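Post-proline cleaving enzyme (Rickettsia typhi, PDB 4HVT) probably acts as a serine-type endopeptidase and oligopeptidase that cuts peptides after proline. Local coordinates at residues D541-S546 / S573-Q578; T455-V460 / R535-N540; E630-S633 / K637-T640. One frame throughout, in Å; residues are numbered along the deposited sequence.

Contact 1 (D541-S546 / S573-Q578); sequences DFFAVS and SVAMTQ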
loop_
_atom_site.group_PDB
_atom_site.type_symbol
_atom_site.label_atom_id
_atom_site.label_comp_id
_atom_site.label_asym_id
_atom_site.label_seq_id
_atom_site.Cartn_x
_atom_site.Cartn_y
_atom_site.Cartn_z
ATOM N N ASP A 541 -9.414 -19.052 8.035
ATOM C CA ASP A 541 -9.829 -17.906 8.870
ATOM C C ASP A 541 -10.950 -17.146 8.188
ATOM O O ASP A 541 -11.910 -16.717 8.797
ATOM C CB ASP A 541 -8.665 -16.976 9.113
ATOM C CG ASP A 541 -7.652 -17.555 10.086
ATOM O OD1 ASP A 541 -7.957 -18.617 10.645
ATOM O OD2 ASP A 541 -6.544 -16.963 10.266
ATOM N N PHE A 542 -10.810 -16.986 6.892
ATOM C CA PHE A 542 -11.798 -16.249 6.122
ATOM C C PHE A 542 -13.140 -17.027 6.141
ATOM O O PHE A 542 -14.168 -16.449 6.329
ATOM C CB PHE A 542 -11.276 -16.101 4.696
ATOM C CG PHE A 542 -12.040 -15.112 3.865
ATOM C CD1 PHE A 542 -11.999 -13.753 4.144
ATOM C CD2 PHE A 542 -12.752 -15.528 2.773
ATOM C CE1 PHE A 542 -12.669 -12.836 3.372
ATOM C CE2 PHE A 542 -13.489 -14.604 2.021
ATOM C CZ PHE A 542 -13.425 -13.272 2.308
ATOM N N PHE A 543 -13.104 -18.339 5.966
ATOM C CA PHE A 543 -14.336 -19.155 6.048
ATOM C C PHE A 543 -14.993 -19.057 7.447
ATOM O O PHE A 543 -16.232 -18.996 7.580
ATOM C CB PHE A 543 -14.073 -20.632 5.705
ATOM C CG PHE A 543 -13.469 -20.855 4.353
ATOM C CD1 PHE A 543 -13.910 -20.149 3.237
ATOM C CD2 PHE A 543 -12.430 -21.762 4.195
ATOM C CE1 PHE A 543 -13.371 -20.366 2.010
ATOM C CE2 PHE A 543 -11.888 -21.993 2.952
ATOM C CZ PHE A 543 -12.318 -21.277 1.859
ATOM N N ALA A 544 -14.165 -19.094 8.494
ATOM C CA ALA A 544 -14.653 -18.959 9.878
ATOM C C ALA A 544 -15.471 -17.670 10.064
ATOM O O ALA A 544 -16.507 -17.697 10.653
ATOM C CB ALA A 544 -13.504 -19.016 10.862
ATOM N N VAL A 545 -14.968 -16.559 9.561
ATOM C CA VAL A 545 -15.729 -15.325 9.579
ATOM C C VAL A 545 -17.004 -15.403 8.698
ATOM O O VAL A 545 -18.103 -15.000 9.144
ATOM C CB VAL A 545 -14.807 -14.134 9.210
ATOM C CG1 VAL A 545 -15.619 -12.879 9.145
ATOM C CG2 VAL A 545 -13.699 -13.970 10.245
ATOM N N SER A 546 -16.882 -15.928 7.485
ATOM C CA SER A 546 -18.021 -16.038 6.561
ATOM C C SER A 546 -19.160 -16.837 7.246
ATOM O O SER A 546 -20.315 -16.415 7.280
ATOM C CB SER A 546 -17.579 -16.695 5.237
ATOM O OG SER A 546 -16.621 -15.906 4.532
ATOM N N SER A 573 -10.414 -15.873 -4.961
ATOM C CA SER A 573 -10.497 -16.915 -5.945
ATOM C C SER A 573 -10.338 -18.304 -5.344
ATOM O O SER A 573 -10.971 -19.245 -5.837
ATOM C CB SER A 573 -9.546 -16.678 -7.088
ATOM O OG SER A 573 -8.185 -16.634 -6.681
ATOM N N VAL A 574 -9.484 -18.467 -4.326
ATOM C CA VAL A 574 -9.488 -19.681 -3.517
ATOM C C VAL A 574 -10.840 -19.890 -2.798
ATOM O O VAL A 574 -11.393 -20.999 -2.812
ATOM C CB VAL A 574 -8.369 -19.719 -2.493
ATOM C CG1 VAL A 574 -8.579 -20.911 -1.568
ATOM C CG2 VAL A 574 -7.018 -19.738 -3.185
ATOM N N ALA A 575 -11.358 -18.848 -2.167
ATOM C CA ALA A 575 -12.583 -18.951 -1.400
ATOM C C ALA A 575 -13.707 -19.476 -2.290
ATOM O O ALA A 575 -14.490 -20.357 -1.913
ATOM C CB ALA A 575 -12.964 -17.614 -0.778
ATOM N N MET A 576 -13.825 -18.917 -3.492
ATOM C CA MET A 576 -14.992 -19.197 -4.306
ATOM C C MET A 576 -14.852 -20.557 -4.970
ATOM O O MET A 576 -15.862 -21.181 -5.321
ATOM C CB MET A 576 -15.182 -18.116 -5.376
ATOM C CG MET A 576 -14.193 -18.114 -6.525
ATOM S SD MET A 576 -14.481 -16.894 -7.836
ATOM C CE MET A 576 -15.623 -17.767 -8.798
ATOM N N THR A 577 -13.613 -21.025 -5.129
ATOM C CA THR A 577 -13.418 -22.348 -5.677
ATOM C C THR A 577 -13.471 -23.463 -4.589
ATOM O O THR A 577 -13.936 -24.545 -4.864
ATOM C CB THR A 577 -12.140 -22.467 -6.556
ATOM O OG1 THR A 577 -10.979 -22.069 -5.810
ATOM C CG2 THR A 577 -12.259 -21.575 -7.841
ATOM N N GLN A 578 -12.988 -23.241 -3.375
ATOM C CA GLN A 578 -13.165 -24.235 -2.283
ATOM C C GLN A 578 -14.516 -24.299 -1.658
ATOM O O GLN A 578 -14.992 -25.394 -1.245
ATOM C CB GLN A 578 -12.159 -23.936 -1.175
ATOM C CG GLN A 578 -10.797 -24.278 -1.544
ATOM C CD GLN A 578 -9.821 -24.165 -0.392
ATOM O OE1 GLN A 578 -10.140 -23.639 0.653
ATOM N NE2 GLN A 578 -8.649 -24.701 -0.579
#

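Contact 2 (T455-V460 / R535-N540); sequences TSFDGV and RQTAFN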
loop_
_atom_site.group_PDB
_atom_site.type_symbol
_atom_site.label_atom_id
_atom_site.label_comp_id
_atom_site.label_asym_id
_atom_site.label_seq_id
_atom_site.Cartn_x
_atom_site.Cartn_y
_atom_site.Cartn_z
ATOM N N THR A 455 -14.148 -17.996 15.614
ATOM C CA THR A 455 -13.288 -19.117 15.976
ATOM C C THR A 455 -12.896 -19.916 14.758
ATOM O O THR A 455 -13.719 -20.513 14.046
ATOM C CB THR A 455 -13.914 -19.944 17.111
ATOM O OG1 THR A 455 -14.188 -19.034 18.195
ATOM C CG2 THR A 455 -12.958 -20.949 17.605
ATOM N N SER A 456 -11.602 -19.982 14.520
ATOM C CA SER A 456 -11.127 -20.674 13.337
ATOM C C SER A 456 -10.998 -22.162 13.603
ATOM O O SER A 456 -11.241 -22.648 14.738
ATOM C CB SER A 456 -9.831 -20.083 12.827
ATOM O OG SER A 456 -9.551 -20.481 11.471
ATOM N N PHE A 457 -10.665 -22.874 12.545
ATOM C CA PHE A 457 -10.573 -24.336 12.552
ATOM C C PHE A 457 -9.688 -24.929 13.636
ATOM O O PHE A 457 -9.942 -26.082 14.040
ATOM C CB PHE A 457 -10.089 -24.864 11.194
ATOM C CG PHE A 457 -8.609 -24.704 10.972
ATOM C CD1 PHE A 457 -8.043 -23.432 10.868
ATOM C CD2 PHE A 457 -7.756 -25.819 10.856
ATOM C CE1 PHE A 457 -6.689 -23.249 10.642
ATOM C CE2 PHE A 457 -6.377 -25.619 10.646
ATOM C CZ PHE A 457 -5.857 -24.356 10.529
ATOM N N ASP A 458 -8.676 -24.181 14.087
ATOM C CA ASP A 458 -7.712 -24.611 15.136
ATOM C C ASP A 458 -7.952 -23.947 16.496
ATOM O O ASP A 458 -7.082 -23.955 17.378
ATOM C CB ASP A 458 -6.255 -24.383 14.666
ATOM C CG ASP A 458 -5.924 -22.917 14.451
ATOM O OD1 ASP A 458 -6.863 -22.082 14.526
ATOM O OD2 ASP A 458 -4.746 -22.601 14.148
ATOM N N GLY A 459 -9.127 -23.352 16.690
ATOM C CA GLY A 459 -9.459 -22.658 17.958
ATOM C C GLY A 459 -8.996 -21.203 18.117
ATOM O O GLY A 459 -9.469 -20.480 19.044
ATOM N N VAL A 460 -8.082 -20.750 17.255
ATOM C CA VAL A 460 -7.623 -19.339 17.226
ATOM C C VAL A 460 -8.751 -18.339 16.878
ATOM O O VAL A 460 -9.555 -18.538 15.947
ATOM C CB VAL A 460 -6.414 -19.183 16.222
ATOM C CG1 VAL A 460 -5.931 -17.742 16.094
ATOM C CG2 VAL A 460 -5.209 -20.036 16.636
ATOM N N ARG A 535 -0.522 -21.490 3.814
ATOM C CA ARG A 535 -1.511 -20.499 3.342
ATOM C C ARG A 535 -2.963 -20.887 3.624
ATOM O O ARG A 535 -3.825 -20.005 3.834
ATOM C CB ARG A 535 -1.374 -20.185 1.840
ATOM C CG ARG A 535 -0.799 -18.797 1.529
ATOM C CD ARG A 535 -1.725 -17.689 2.008
ATOM N NE ARG A 535 -1.375 -16.370 1.452
ATOM C CZ ARG A 535 -0.387 -15.601 1.910
ATOM N NH1 ARG A 535 0.351 -15.981 2.929
ATOM N NH2 ARG A 535 -0.142 -14.458 1.297
ATOM N N GLN A 536 -3.250 -22.187 3.589
ATOM C CA GLN A 536 -4.620 -22.611 3.893
ATOM C C GLN A 536 -5.174 -22.105 5.219
ATOM O O GLN A 536 -6.410 -21.974 5.368
ATOM C CB GLN A 536 -4.712 -24.141 3.800
ATOM C CG GLN A 536 -6.115 -24.660 3.942
ATOM C CD GLN A 536 -6.999 -24.299 2.738
ATOM O OE1 GLN A 536 -6.588 -24.372 1.603
ATOM N NE2 GLN A 536 -8.233 -23.889 3.006
ATOM N N THR A 537 -4.301 -21.775 6.175
ATOM C CA THR A 537 -4.716 -21.212 7.435
ATOM C C THR A 537 -5.428 -19.837 7.211
ATOM O O THR A 537 -6.493 -19.594 7.788
ATOM C CB THR A 537 -3.521 -21.126 8.409
ATOM O OG1 THR A 537 -3.144 -22.438 8.816
ATOM C CG2 THR A 537 -3.855 -20.269 9.669
ATOM N N ALA A 538 -4.895 -19.001 6.336
ATOM C CA ALA A 538 -5.528 -17.722 6.020
ATOM C C ALA A 538 -6.926 -17.959 5.468
ATOM O O ALA A 538 -7.886 -17.303 5.867
ATOM C CB ALA A 538 -4.693 -16.925 5.012
ATOM N N PHE A 539 -7.034 -18.904 4.553
ATOM C CA PHE A 539 -8.269 -19.160 3.881
ATOM C C PHE A 539 -9.328 -19.697 4.875
ATOM O O PHE A 539 -10.456 -19.272 4.848
ATOM C CB PHE A 539 -8.086 -20.108 2.704
ATOM C CG PHE A 539 -6.917 -19.752 1.760
ATOM C CD1 PHE A 539 -6.602 -18.438 1.426
ATOM C CD2 PHE A 539 -6.167 -20.748 1.165
ATOM C CE1 PHE A 539 -5.548 -18.112 0.584
ATOM C CE2 PHE A 539 -5.131 -20.421 0.308
ATOM C CZ PHE A 539 -4.822 -19.103 0.014
ATOM N N ASN A 540 -8.902 -20.597 5.763
ATOM C CA ASN A 540 -9.767 -21.131 6.801
ATOM C C ASN A 540 -10.278 -20.013 7.706
ATOM O O ASN A 540 -11.449 -20.016 8.072
ATOM C CB ASN A 540 -9.031 -22.151 7.653
ATOM C CG ASN A 540 -8.750 -23.437 6.902
ATOM O OD1 ASN A 540 -9.324 -23.702 5.845
ATOM N ND2 ASN A 540 -7.892 -24.257 7.471
HETATM O O HOH W 1 -11.935 -22.374 9.816
#

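Contact 3 (E630-S633 / K637-T640); sequences ENLS and KYPT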
loop_
_atom_site.group_PDB
_atom_site.type_symbol
_atom_site.label_atom_id
_atom_site.label_comp_id
_atom_site.label_asym_id
_atom_site.label_seq_id
_atom_site.Cartn_x
_atom_site.Cartn_y
_atom_site.Cartn_z
ATOM N N GLU A 630 -6.193 -25.047 -10.556
ATOM C CA GLU A 630 -6.072 -26.500 -10.340
ATOM C C GLU A 630 -7.300 -27.129 -9.660
ATOM O O GLU A 630 -7.360 -28.357 -9.474
ATOM C CB GLU A 630 -4.865 -26.829 -9.482
ATOM C CG GLU A 630 -3.537 -26.509 -10.135
ATOM C CD GLU A 630 -3.236 -27.390 -11.349
ATOM O OE1 GLU A 630 -3.134 -28.638 -11.201
ATOM O OE2 GLU A 630 -3.115 -26.847 -12.467
ATOM N N ASN A 631 -8.297 -26.328 -9.315
ATOM C CA ASN A 631 -9.412 -26.824 -8.501
ATOM C C ASN A 631 -10.703 -26.241 -9.064
ATOM O O ASN A 631 -11.561 -25.812 -8.346
ATOM C CB ASN A 631 -9.225 -26.495 -7.012
ATOM C CG ASN A 631 -8.074 -27.286 -6.394
ATOM O OD1 ASN A 631 -8.241 -28.463 -6.014
ATOM N ND2 ASN A 631 -6.890 -26.693 -6.390
ATOM N N LEU A 632 -10.811 -26.227 -10.381
ATOM C CA LEU A 632 -12.019 -25.760 -11.065
ATOM C C LEU A 632 -12.729 -26.899 -11.801
ATOM O O LEU A 632 -12.127 -27.640 -12.542
ATOM C CB LEU A 632 -11.679 -24.730 -12.111
ATOM C CG LEU A 632 -11.518 -23.262 -11.802
ATOM C CD1 LEU A 632 -11.096 -22.582 -13.086
ATOM C CD2 LEU A 632 -12.737 -22.580 -11.272
ATOM N N SER A 633 -14.041 -26.966 -11.679
ATOM C CA SER A 633 -14.802 -28.010 -12.373
ATOM C C SER A 633 -15.787 -27.346 -13.309
ATOM O O SER A 633 -16.501 -26.444 -12.884
ATOM C CB SER A 633 -15.543 -28.858 -11.328
ATOM O OG SER A 633 -16.512 -29.705 -11.910
ATOM N N LYS A 637 -21.434 -24.775 -10.280
ATOM C CA LYS A 637 -21.876 -23.368 -10.304
ATOM C C LYS A 637 -20.983 -22.624 -9.379
ATOM O O LYS A 637 -20.977 -22.966 -8.235
ATOM C CB LYS A 637 -23.300 -23.207 -9.787
ATOM N N TYR A 638 -20.273 -21.617 -9.867
ATOM C CA TYR A 638 -19.527 -20.699 -8.961
ATOM C C TYR A 638 -20.332 -19.419 -8.758
ATOM O O TYR A 638 -21.201 -19.065 -9.565
ATOM C CB TYR A 638 -18.111 -20.472 -9.525
ATOM C CG TYR A 638 -17.316 -21.734 -9.497
ATOM C CD1 TYR A 638 -16.832 -22.239 -8.295
ATOM C CD2 TYR A 638 -17.060 -22.479 -10.672
ATOM C CE1 TYR A 638 -16.112 -23.427 -8.253
ATOM C CE2 TYR A 638 -16.365 -23.660 -10.635
ATOM C CZ TYR A 638 -15.903 -24.144 -9.442
ATOM O OH TYR A 638 -15.193 -25.329 -9.434
ATOM N N PRO A 639 -20.055 -18.711 -7.638
ATOM C CA PRO A 639 -20.701 -17.420 -7.464
ATOM C C PRO A 639 -20.223 -16.523 -8.603
ATOM O O PRO A 639 -19.075 -16.675 -9.053
ATOM C CB PRO A 639 -20.208 -16.930 -6.099
ATOM C CG PRO A 639 -19.122 -17.816 -5.696
ATOM C CD PRO A 639 -19.135 -19.061 -6.560
ATOM N N THR A 640 -21.113 -15.635 -9.058
ATOM C CA THR A 640 -20.815 -14.648 -10.092
ATOM C C THR A 640 -19.619 -13.843 -9.634
ATOM O O THR A 640 -19.551 -13.456 -8.474
ATOM C CB THR A 640 -22.009 -13.710 -10.362
ATOM O OG1 THR A 640 -21.749 -12.866 -11.489
ATOM C CG2 THR A 640 -22.443 -12.884 -9.153
HETATM O O HOH W 2 -14.010 -26.246 -7.287
#

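Contact 1 (D541-S546 / S573-Q578)
Where Phe542 and Phe543 meet Ala575, the axes of two helical segments, 541-546 and 573-578, pass 11.1 Å apart at a signed crossing angle of -66°, and Phe543 and Ala575 have the nearest CA atoms, at 7.7 Å. The Phe542 and Phe543 rings span that spacing, and small Ala575 leaves room for them. Phe543 reaches across edge first: its CE1 lies 3.8 Å from Ala575 CA, near the ring plane, with Ala575 CB almost as close. Phe542 leaves the same helix in a different direction, CG anti to the backbone N (chi1 -167°), and its CD2 comes obliquely to within 4.1 Å of Ala575 CB. The methyl is thus touched by both rings. The two helices belong to the alpha/beta-hydrolase domain, and helix 567-578 begins just after Ser566, the probable nucleophile of a GxSxG elbow. At the C-terminal end of that helix, Gln578 extends its chain across Phe543 at about a right angle. Its OE1 sits in the ring plane, 3.3 Å from Phe543 CE2, where the weakly positive C-H rim probably favours an oxygen, while NE2 donates to Gln536 OE1. Arg579 adds a cation-pi contact to Phe543.

Contact 2 (T455-V460 / R535-N540)
Phe457 and Asn540 carry this contact: the amide nitrogen of Asn540 lies over the centre of the aromatic ring, with ND2 3.3 Å above the ring plane. The amide and ring planes are 68° apart, so the amide comes down steeply on the face instead of stacking flat, and on the same side Asn540 CB lies 3.6 Å from Phe457 CD1. Thr537, one helical turn earlier, brings OG1 to the ring edge, 3.7 Å from Phe457 CZ. CB of Asp458 rests on the opposite face. Phe457 gets there with CG between its backbone N and carbonyl carbon (chi1 77°), from the first corner of a type I turn, Ser456 to Gly459, that links strands 447-455 and 461-469. Within the turn, Asp458 OD1 accepts from Val460 N, an Asx turn, and OD2 forms a salt bridge with Arg517. On the helix side, Gln536 NE2 gives a nearly straight hydrogen bond (176°) to Asn540 OD1, 3.0 Å long, which helps hold the amide with ND2 toward the ring, although Gln536 NE2 stands above the Asn540 carbonyl plane. Water 1 donates to Asn540 O and accepts weakly from Phe457 N, while Ser456 OG, hydrogen-bonded to Asp541 OD1, ties the hairpin to the helix's next residue. With no direct hydrogen bond between them, segments 455-460 and 535-540 meet through an amide-on-ring contact, probably favoured by the partly positive amide N-H directed at the pi cloud.

Contact 3 (E630-S633 / K637-T640)
The Tyr638 hydroxyl, which accepts the backbone N-H of Ser633, makes this a short-range contact within the connection from helix 617-626 to strand 640-646 of the mixed sheet. Ser633 N donates to Tyr638 OH over 3.0 Å, and at 160° the bond is fairly straight. Water 2 lies in the plane of the Tyr638 ring at its edge and donates to Asn631 O at 2.7 Å. The same water accepts from Tyr638 OH at 2.6 Å, so the hydroxyl uses its own proton on the water while receiving the amide of Ser633. Strand 640-646 is one of the parallel strands of the alpha/beta-hydrolase sheet, and residues 637-639 lead into it. Leu632 adds an apolar touch: its CD2 makes an off-centre CH-pi contact with the Tyr638 ring, 4.3 Å from the centroid, and approaches closest at CE2. Ser633 O lies at the ring edge, near its plane, 3.6 Å from Tyr638 CE2. Tyr638 has CG anti to its carbonyl carbon (chi1 -66°), which sends the ring out to segment 630-633. Met576 and Leu664 also pack on the buried Tyr638, bringing helices 567-578 and 655-664 against it, and Asn631 ND2 bonds back to Ala627 O and Lys624 O.

Overall arrangement
Along the chain contact 2 closes first, then contact 1, then contact 3, and all three lie on the same side of the molecule's centre, around the eight-stranded mixed sheet. Contacts 1 and 2, with centres about 10 Å apart, share helix 536-551, so the hairpin between strands 447-455 and 461-469 is joined through it to helix 567-578. That helix continues the link to contact 3, about 13 Å from contact 1 between centres, where Thr577 packs on Leu632 and Met576 on Pro639. Contacts 2 and 3 do not touch; their nearest atoms are about 8 Å apart. Helix 567-578, following the probable nucleophile elbow, is thereby packed between two other parts of the hydrolase domain.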